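Local coordinates for BfpC (Escherichia coli, PDB 3VHJ), which is a membrane protein essential for type IV pilus biogenesis, represented here by its N-terminal cytoplasmic domain, at residues Ile11-Trp22 with Ile65-Ser76; Gly82-Pro90 with Tyr131-Val142. The protein carries 1 engineered substitution. All blocks are in the same frame, centred on the assembly; numbering follows the deposited sequence.

Contact 1 of 2, residues Ile11-Trp22 with Ile65-Ser76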
# COMPACT_ATOMS: atom_id res chain seq x y z
N ILE A 11 -9.48 0.64 -9.66
CA ILE A 11 -8.62 1.34 -10.61
C ILE A 11 -8.95 0.70 -11.95
O ILE A 11 -8.53 -0.42 -12.23
CB ILE A 11 -7.13 1.14 -10.28
CG1 ILE A 11 -6.83 1.68 -8.88
CG2 ILE A 11 -6.27 1.87 -11.31
CD1 ILE A 11 -5.46 1.32 -8.36
N GLY A 12 -9.72 1.41 -12.76
CA GLY A 12 -10.11 0.87 -14.04
C GLY A 12 -11.09 -0.27 -13.83
O GLY A 12 -12.11 -0.10 -13.16
N SER A 13 -10.79 -1.43 -14.39
CA SER A 13 -11.67 -2.59 -14.25
C SER A 13 -11.16 -3.53 -13.17
O SER A 13 -11.64 -4.66 -13.06
CB SER A 13 -11.77 -3.35 -15.57
OG SER A 13 -10.53 -3.96 -15.91
N LYS A 14 -10.20 -3.08 -12.37
CA LYS A 14 -9.63 -3.92 -11.33
C LYS A 14 -9.91 -3.43 -9.92
O LYS A 14 -10.01 -2.23 -9.67
CB LYS A 14 -8.12 -4.05 -11.52
CG LYS A 14 -7.68 -4.54 -12.89
CD LYS A 14 -8.13 -5.96 -13.18
CE LYS A 14 -7.63 -6.41 -14.55
NZ LYS A 14 -8.11 -7.77 -14.91
N GLN A 15 -10.02 -4.37 -8.99
CA GLN A 15 -10.26 -4.05 -7.59
C GLN A 15 -9.01 -4.49 -6.83
O GLN A 15 -8.43 -5.54 -7.12
CB GLN A 15 -11.50 -4.79 -7.09
CG GLN A 15 -12.80 -4.19 -7.65
CD GLN A 15 -14.04 -5.01 -7.34
OE1 GLN A 15 -15.15 -4.65 -7.74
NE2 GLN A 15 -13.86 -6.13 -6.64
N TYR A 16 -8.59 -3.67 -5.87
CA TYR A 16 -7.39 -3.95 -5.10
C TYR A 16 -7.59 -3.70 -3.62
O TYR A 16 -8.31 -2.78 -3.22
CB TYR A 16 -6.24 -3.05 -5.54
CG TYR A 16 -5.86 -3.17 -6.99
CD1 TYR A 16 -4.93 -4.11 -7.40
CD2 TYR A 16 -6.40 -2.31 -7.94
CE1 TYR A 16 -4.53 -4.19 -8.73
CE2 TYR A 16 -6.01 -2.38 -9.27
CZ TYR A 16 -5.07 -3.32 -9.66
OH TYR A 16 -4.66 -3.39 -10.97
N ALA A 17 -6.92 -4.51 -2.81
CA ALA A 17 -6.97 -4.36 -1.37
C ALA A 17 -5.96 -3.26 -1.05
O ALA A 17 -4.79 -3.36 -1.44
CB ALA A 17 -6.56 -5.66 -0.69
N VAL A 18 -6.40 -2.22 -0.36
CA VAL A 18 -5.52 -1.12 0.03
C VAL A 18 -5.65 -0.90 1.54
O VAL A 18 -6.52 -1.48 2.19
CB VAL A 18 -5.88 0.21 -0.71
CG1 VAL A 18 -5.66 0.04 -2.21
CG2 VAL A 18 -7.34 0.59 -0.45
N ASN A 19 -4.78 -0.06 2.09
CA ASN A 19 -4.78 0.23 3.53
C ASN A 19 -4.46 -1.01 4.35
O ASN A 19 -5.07 -1.26 5.39
CB ASN A 19 -6.13 0.79 3.97
CG ASN A 19 -6.04 1.52 5.30
OD1 ASN A 19 -5.54 2.64 5.37
ND2 ASN A 19 -6.52 0.88 6.36
N LEU A 20 -3.50 -1.80 3.88
CA LEU A 20 -3.08 -2.99 4.59
C LEU A 20 -1.97 -2.60 5.56
O LEU A 20 -1.37 -1.54 5.42
CB LEU A 20 -2.55 -4.04 3.61
CG LEU A 20 -3.56 -4.61 2.62
CD1 LEU A 20 -2.83 -5.05 1.37
CD2 LEU A 20 -4.30 -5.77 3.25
N LEU A 21 -1.72 -3.45 6.55
CA LEU A 21 -0.65 -3.19 7.51
C LEU A 21 0.56 -3.93 6.97
O LEU A 21 0.58 -5.16 6.96
CB LEU A 21 -1.00 -3.74 8.89
CG LEU A 21 0.07 -3.61 9.98
CD1 LEU A 21 0.38 -2.14 10.23
CD2 LEU A 21 -0.44 -4.26 11.26
N TRP A 22 1.58 -3.19 6.53
CA TRP A 22 2.77 -3.80 5.97
C TRP A 22 3.92 -3.86 6.96
O TRP A 22 4.10 -2.95 7.77
CB TRP A 22 3.24 -3.04 4.73
CG TRP A 22 2.29 -3.12 3.58
CD1 TRP A 22 1.18 -2.35 3.36
CD2 TRP A 22 2.35 -4.05 2.50
NE1 TRP A 22 0.55 -2.73 2.20
CE2 TRP A 22 1.25 -3.78 1.65
CE3 TRP A 22 3.23 -5.08 2.15
CZ2 TRP A 22 1.00 -4.51 0.49
CZ3 TRP A 22 2.98 -5.81 1.00
CH2 TRP A 22 1.88 -5.52 0.18
N ILE A 65 -12.68 -3.41 7.21
CA ILE A 65 -12.74 -2.40 6.18
C ILE A 65 -12.91 -3.02 4.79
O ILE A 65 -12.57 -2.42 3.78
CB ILE A 65 -11.50 -1.45 6.21
CG1 ILE A 65 -10.22 -2.21 5.88
CG2 ILE A 65 -11.38 -0.80 7.60
CD1 ILE A 65 -9.00 -1.31 5.80
N GLY A 66 -13.43 -4.25 4.76
CA GLY A 66 -13.70 -4.91 3.49
C GLY A 66 -12.71 -5.91 2.93
O GLY A 66 -12.96 -6.50 1.88
N HIS A 67 -11.58 -6.11 3.61
CA HIS A 67 -10.59 -7.06 3.11
C HIS A 67 -11.12 -8.48 3.14
O HIS A 67 -11.80 -8.88 4.08
CB HIS A 67 -9.30 -6.95 3.93
CG HIS A 67 -8.57 -5.66 3.69
ND1 HIS A 67 -7.67 -5.14 4.60
CD2 HIS A 67 -8.58 -4.82 2.64
CE1 HIS A 67 -7.17 -4.02 4.11
NE2 HIS A 67 -7.70 -3.80 2.92
N LYS A 68 -10.81 -9.25 2.10
CA LYS A 68 -11.27 -10.63 2.00
C LYS A 68 -10.24 -11.45 1.23
O LYS A 68 -9.48 -10.91 0.43
CB LYS A 68 -12.61 -10.70 1.26
CG LYS A 68 -13.82 -10.22 2.07
CD LYS A 68 -15.06 -10.08 1.18
CE LYS A 68 -15.45 -11.39 0.49
NZ LYS A 68 -15.98 -12.41 1.44
N ARG A 69 -10.23 -12.75 1.49
CA ARG A 69 -9.31 -13.66 0.81
C ARG A 69 -9.50 -13.49 -0.70
O ARG A 69 -10.62 -13.28 -1.17
CB ARG A 69 -9.61 -15.11 1.21
CG ARG A 69 -8.67 -16.12 0.60
CD ARG A 69 -9.13 -17.57 0.83
NE ARG A 69 -8.30 -18.51 0.08
CZ ARG A 69 -7.04 -18.82 0.37
NH1 ARG A 69 -6.44 -18.27 1.42
NH2 ARG A 69 -6.37 -19.68 -0.39
N GLY A 70 -8.41 -13.57 -1.46
CA GLY A 70 -8.50 -13.46 -2.90
C GLY A 70 -8.30 -12.08 -3.51
O GLY A 70 -8.13 -11.97 -4.72
N GLN A 71 -8.33 -11.03 -2.70
CA GLN A 71 -8.14 -9.69 -3.25
C GLN A 71 -6.66 -9.45 -3.51
O GLN A 71 -5.81 -9.81 -2.69
CB GLN A 71 -8.65 -8.62 -2.28
CG GLN A 71 -10.13 -8.67 -2.01
CD GLN A 71 -10.53 -7.77 -0.87
OE1 GLN A 71 -9.71 -7.41 -0.03
NE2 GLN A 71 -11.81 -7.40 -0.82
N VAL A 72 -6.36 -8.85 -4.65
CA VAL A 72 -4.98 -8.52 -5.00
C VAL A 72 -4.64 -7.23 -4.26
O VAL A 72 -5.39 -6.26 -4.33
CB VAL A 72 -4.82 -8.26 -6.51
CG1 VAL A 72 -3.37 -7.89 -6.82
CG2 VAL A 72 -5.26 -9.49 -7.30
N THR A 73 -3.51 -7.23 -3.55
CA THR A 73 -3.11 -6.02 -2.84
C THR A 73 -2.48 -5.08 -3.86
O THR A 73 -1.65 -5.48 -4.69
CB THR A 73 -2.09 -6.33 -1.72
OG1 THR A 73 -0.84 -6.73 -2.29
CG2 THR A 73 -2.62 -7.46 -0.83
N LEU A 74 -2.90 -3.82 -3.81
CA LEU A 74 -2.41 -2.81 -4.74
C LEU A 74 -0.90 -2.67 -4.73
O LEU A 74 -0.26 -2.74 -5.78
CB LEU A 74 -3.05 -1.45 -4.43
CG LEU A 74 -2.52 -0.31 -5.30
CD1 LEU A 74 -2.85 -0.59 -6.76
CD2 LEU A 74 -3.13 1.01 -4.85
N LEU A 75 -0.31 -2.49 -3.56
CA LEU A 75 1.12 -2.30 -3.48
C LEU A 75 1.94 -3.44 -4.07
O LEU A 75 3.03 -3.20 -4.60
CB LEU A 75 1.55 -2.02 -2.03
CG LEU A 75 1.52 -0.53 -1.63
CD1 LEU A 75 2.64 0.22 -2.38
CD2 LEU A 75 0.16 0.09 -1.97
N SER A 76 1.44 -4.66 -3.99
CA SER A 76 2.17 -5.80 -4.56
C SER A 76 2.13 -5.75 -6.08
O SER A 76 3.03 -6.26 -6.76
CB SER A 76 1.58 -7.13 -4.09
OG SER A 76 0.33 -7.39 -4.71
O HOH W 1 -8.65 -8.17 -6.42
O HOH W 2 -2.01 -2.51 -1.07

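Contact 2 of 2, residues Gly82-Pro90 with Tyr131-Val142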
# COMPACT_ATOMS: atom_id res chain seq x y z
N GLY A 82 13.65 -0.32 -8.72
CA GLY A 82 14.86 0.13 -8.05
C GLY A 82 14.76 1.56 -7.57
O GLY A 82 15.58 2.02 -6.77
N SER A 83 13.75 2.28 -8.04
CA SER A 83 13.57 3.66 -7.61
C SER A 83 12.40 3.77 -6.63
O SER A 83 11.36 3.14 -6.83
CB SER A 83 13.34 4.57 -8.83
OG SER A 83 12.18 4.20 -9.55
N SER A 84 12.59 4.54 -5.57
CA SER A 84 11.57 4.74 -4.55
C SER A 84 10.53 5.74 -5.05
O SER A 84 10.79 6.51 -5.97
CB SER A 84 12.22 5.27 -3.27
OG SER A 84 12.92 6.47 -3.52
N PHE A 85 9.35 5.73 -4.43
CA PHE A 85 8.29 6.64 -4.85
C PHE A 85 7.18 6.73 -3.82
O PHE A 85 7.00 5.84 -2.99
CB PHE A 85 7.69 6.15 -6.17
CG PHE A 85 6.99 4.82 -6.06
CD1 PHE A 85 5.64 4.75 -5.72
CD2 PHE A 85 7.69 3.64 -6.27
CE1 PHE A 85 5.00 3.51 -5.58
CE2 PHE A 85 7.06 2.39 -6.13
CZ PHE A 85 5.71 2.34 -5.78
N CYS A 86 6.44 7.83 -3.87
CA CYS A 86 5.31 8.03 -2.98
C CYS A 86 4.32 8.87 -3.77
O CYS A 86 4.66 9.42 -4.81
CB CYS A 86 5.73 8.77 -1.71
SG CYS A 86 5.73 10.57 -1.85
N GLY A 87 3.09 8.95 -3.29
CA GLY A 87 2.11 9.74 -4.00
C GLY A 87 0.73 9.74 -3.39
O GLY A 87 0.38 8.86 -2.61
N LEU A 88 -0.03 10.77 -3.76
CA LEU A 88 -1.41 10.95 -3.34
C LEU A 88 -2.18 10.68 -4.63
O LEU A 88 -1.96 11.35 -5.64
CB LEU A 88 -1.63 12.39 -2.87
CG LEU A 88 -3.06 12.86 -2.60
CD1 LEU A 88 -3.68 12.06 -1.46
CD2 LEU A 88 -3.04 14.35 -2.27
N PHE A 89 -3.08 9.70 -4.60
CA PHE A 89 -3.83 9.33 -5.80
C PHE A 89 -5.31 9.09 -5.56
O PHE A 89 -5.69 8.49 -4.56
CB PHE A 89 -3.30 8.01 -6.37
CG PHE A 89 -1.85 8.02 -6.75
CD1 PHE A 89 -1.45 8.45 -8.01
CD2 PHE A 89 -0.89 7.51 -5.88
CE1 PHE A 89 -0.12 8.36 -8.40
CE2 PHE A 89 0.44 7.42 -6.26
CZ PHE A 89 0.83 7.84 -7.52
N PRO A 90 -6.16 9.56 -6.48
CA PRO A 90 -7.60 9.36 -6.33
C PRO A 90 -7.89 8.01 -7.00
O PRO A 90 -7.40 7.76 -8.10
CB PRO A 90 -8.22 10.50 -7.15
CG PRO A 90 -7.04 11.38 -7.56
CD PRO A 90 -5.87 10.47 -7.60
N TYR A 131 10.73 10.70 3.55
CA TYR A 131 11.79 9.85 3.00
C TYR A 131 12.26 10.48 1.68
O TYR A 131 11.49 11.16 1.02
CB TYR A 131 11.23 8.44 2.79
CG TYR A 131 12.20 7.42 2.25
CD1 TYR A 131 12.45 7.31 0.88
CD2 TYR A 131 12.85 6.54 3.11
CE1 TYR A 131 13.33 6.35 0.39
CE2 TYR A 131 13.74 5.57 2.63
CZ TYR A 131 13.97 5.49 1.26
OH TYR A 131 14.85 4.55 0.78
N PRO A 132 13.53 10.28 1.31
CA PRO A 132 14.07 10.84 0.06
C PRO A 132 13.56 10.11 -1.18
O PRO A 132 14.33 9.41 -1.85
CB PRO A 132 15.59 10.66 0.22
CG PRO A 132 15.79 10.44 1.69
CD PRO A 132 14.60 9.63 2.08
N TRP A 133 12.27 10.26 -1.48
CA TRP A 133 11.69 9.57 -2.63
C TRP A 133 12.30 9.99 -3.96
O TRP A 133 12.56 11.17 -4.19
CB TRP A 133 10.17 9.80 -2.72
CG TRP A 133 9.43 9.81 -1.41
CD1 TRP A 133 8.97 10.90 -0.73
CD2 TRP A 133 9.07 8.67 -0.61
NE1 TRP A 133 8.35 10.52 0.43
CE2 TRP A 133 8.40 9.16 0.53
CE3 TRP A 133 9.26 7.28 -0.75
CZ2 TRP A 133 7.91 8.31 1.53
CZ3 TRP A 133 8.77 6.44 0.25
CH2 TRP A 133 8.10 6.95 1.37
N ASP A 134 12.53 9.02 -4.85
CA ASP A 134 13.08 9.34 -6.15
C ASP A 134 11.99 10.06 -6.95
O ASP A 134 12.26 11.01 -7.69
CB ASP A 134 13.52 8.07 -6.89
CG ASP A 134 14.80 7.49 -6.33
OD1 ASP A 134 15.72 8.27 -6.02
OD2 ASP A 134 14.91 6.24 -6.21
N ARG A 135 10.74 9.62 -6.77
CA ARG A 135 9.60 10.22 -7.45
C ARG A 135 8.45 10.47 -6.48
O ARG A 135 8.21 9.67 -5.57
CB ARG A 135 9.10 9.32 -8.58
CG ARG A 135 10.05 9.14 -9.76
CD ARG A 135 10.47 10.48 -10.37
NE ARG A 135 9.36 11.30 -10.86
CZ ARG A 135 8.64 11.03 -11.94
NH1 ARG A 135 8.91 9.95 -12.68
NH2 ARG A 135 7.66 11.84 -12.31
N THR A 136 7.76 11.59 -6.67
CA THR A 136 6.61 11.95 -5.85
C THR A 136 5.48 12.38 -6.78
O THR A 136 5.69 13.17 -7.71
CB THR A 136 6.93 13.12 -4.90
OG1 THR A 136 7.95 12.73 -3.97
CG2 THR A 136 5.69 13.53 -4.13
N TYR A 137 4.28 11.86 -6.53
CA TYR A 137 3.11 12.16 -7.34
C TYR A 137 1.96 12.71 -6.51
O TYR A 137 1.76 12.33 -5.36
CB TYR A 137 2.62 10.89 -8.04
CG TYR A 137 3.68 10.16 -8.80
CD1 TYR A 137 4.12 10.61 -10.04
CD2 TYR A 137 4.27 9.00 -8.27
CE1 TYR A 137 5.11 9.95 -10.74
CE2 TYR A 137 5.27 8.33 -8.96
CZ TYR A 137 5.69 8.81 -10.20
OH TYR A 137 6.67 8.16 -10.89
N SER A 138 1.19 13.61 -7.12
CA SER A 138 0.02 14.20 -6.46
C SER A 138 -0.76 14.98 -7.52
O SER A 138 -0.22 15.34 -8.56
CB SER A 138 0.44 15.15 -5.33
OG SER A 138 1.01 16.35 -5.84
N PRO A 139 -2.06 15.22 -7.28
CA PRO A 139 -2.88 15.96 -8.24
C PRO A 139 -2.34 17.38 -8.48
O PRO A 139 -1.63 17.94 -7.65
CB PRO A 139 -4.25 15.98 -7.57
CG PRO A 139 -4.26 14.67 -6.81
CD PRO A 139 -2.88 14.68 -6.19
N SER A 140 -2.67 17.94 -9.64
CA SER A 140 -2.20 19.28 -9.99
C SER A 140 -2.54 20.32 -8.93
O SER A 140 -1.73 21.20 -8.64
CB SER A 140 -2.78 19.70 -11.34
OG SER A 140 -2.38 18.79 -12.36
N ASP A 141 -3.74 20.23 -8.37
CA ASP A 141 -4.16 21.19 -7.35
C ASP A 141 -3.42 21.00 -6.03
O ASP A 141 -3.64 21.75 -5.08
CB ASP A 141 -5.67 21.12 -7.13
CG ASP A 141 -6.11 19.80 -6.53
OD1 ASP A 141 -5.72 19.50 -5.39
OD2 ASP A 141 -6.86 19.06 -7.21
N VAL A 142 -2.55 19.99 -5.98
CA VAL A 142 -1.77 19.72 -4.77
C VAL A 142 -0.36 20.26 -4.99
O VAL A 142 0.26 20.79 -4.06
CB VAL A 142 -1.71 18.21 -4.46
CG1 VAL A 142 -0.85 17.96 -3.23
CG2 VAL A 142 -3.11 17.68 -4.24
O HOH W 3 15.23 6.89 -2.37

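Contact 1 of 2, residues Ile11-Trp22 with Ile65-Ser76
Leu74 sits at the apolar centre, wedged among Ile11, Tyr16 and Val18 where strand 14-17 runs parallel to the short strand 72-73 at the margin of a small mixed sheet. With CG anti to the backbone N (chi1 176°), Leu74 lays CD1 over one face of the Tyr16 ring, 4.0 Å from its centroid, a CH-pi contact; the same methyl meets Ile11 CD1 at 3.6 Å. Its CB touches both Tyr16 CB and Val18 CG1. Beyond Ala17, on the side of Thr73, packing is tight: Leu20 CD1 presses against Thr73 CG2 at 3.3 Å. Trp22 continues this apolar run by placing CZ2 against Leu75 CB, while its NE1 bonds to Asp110. The backbones are joined by Ala17 N to Val72 O (2.8 Å) and Leu74 N to Ala17 O (3.1 Å). Ala17 O also accepts a hydrogen bond from a water, which in turn accepts one from Leu75 N, tying the strand to the short helical turn 74-77. Further out, the His67 ring is clasped between Leu20 CD2 on one face and Ile65 CG1 on the other, and Asp62 N bonds to ND1, fixing its rotation. At the edge of that ring, His67 NE2 donates to Val18 O at 2.7 Å, the oxygen lying in the ring plane though the N-H is bent to 144°.

Contact 2 of 2, residues Gly82-Pro90 with Tyr131-Val142
Cys86 and Trp133 meet through their first torsions: Cys86 SG lies between its backbone N and carbonyl carbon (chi1 86°), and Trp133 CG beside its backbone N (chi1 -39°), setting Cys86 CB and SG over one face of the indole. Cys86 CB lies over the middle of that face, near CD2 and CE2, and SG over the pyrrole ring, 3.5 Å from its centroid, a sulfur-aromatic contact. Tyr131 CB covers the opposite face, and Trp133 NE1 is bonded to Val127 O. Cys86 belongs to the parallel pairing of strands 85-90 and 135-137, which Trp133 leads into, first and fourth strands of a sheet in 3-2-1-4 order, consistent with an RNase H-like fold. The ladder starts with Arg135 N to Ser84 O and continues with Cys86 N to Arg135 O (3.1 Å), Tyr137 N to Cys86 O (3.0 Å) and Leu88 N to Tyr137 O (2.9 Å). On the face opposite Cys86, Phe89 CZ rests on Tyr137 CB at 3.6 Å, the rings inclined at 38°. Leu88 CD2 reaches Pro139 CD and Val142 CG2 past the strand end. Ahead of it Ser84 and Asp134 grip each other: Ser84 N donates to Asp134 OD2 (2.9 Å) on the anti side, tilted out of the carboxylate plane, and Asp134 N donates to Ser84 OG (2.9 Å). Lys103 makes a salt bridge to that OD2, and a water links Ser84 OG to Pro132 O.

In the fold
The two contacts follow in series along the chain: contact 1 closes at helix 74-77, and the next strand, 85-90, opens contact 2. Their centres lie 20 Å apart on opposite sides of the chain's centre, with nearest atoms about 5 Å apart and no touch. Strand 96-101 connects them: it pairs antiparallel with 85-90 in the four-stranded sheet of contact 2, while Leu97 and Ile99 also receive Leu74 and Leu75 of contact 1. Ile150, in a loop, meets Ile11 and Phe89, one from each contact. The small sheet 8-11, 14-17, 72-73, and the antiparallel sheet that strand 21-23 enters, lie on the contact 1 side of the larger mixed sheet, building one compact cytoplasmic domain.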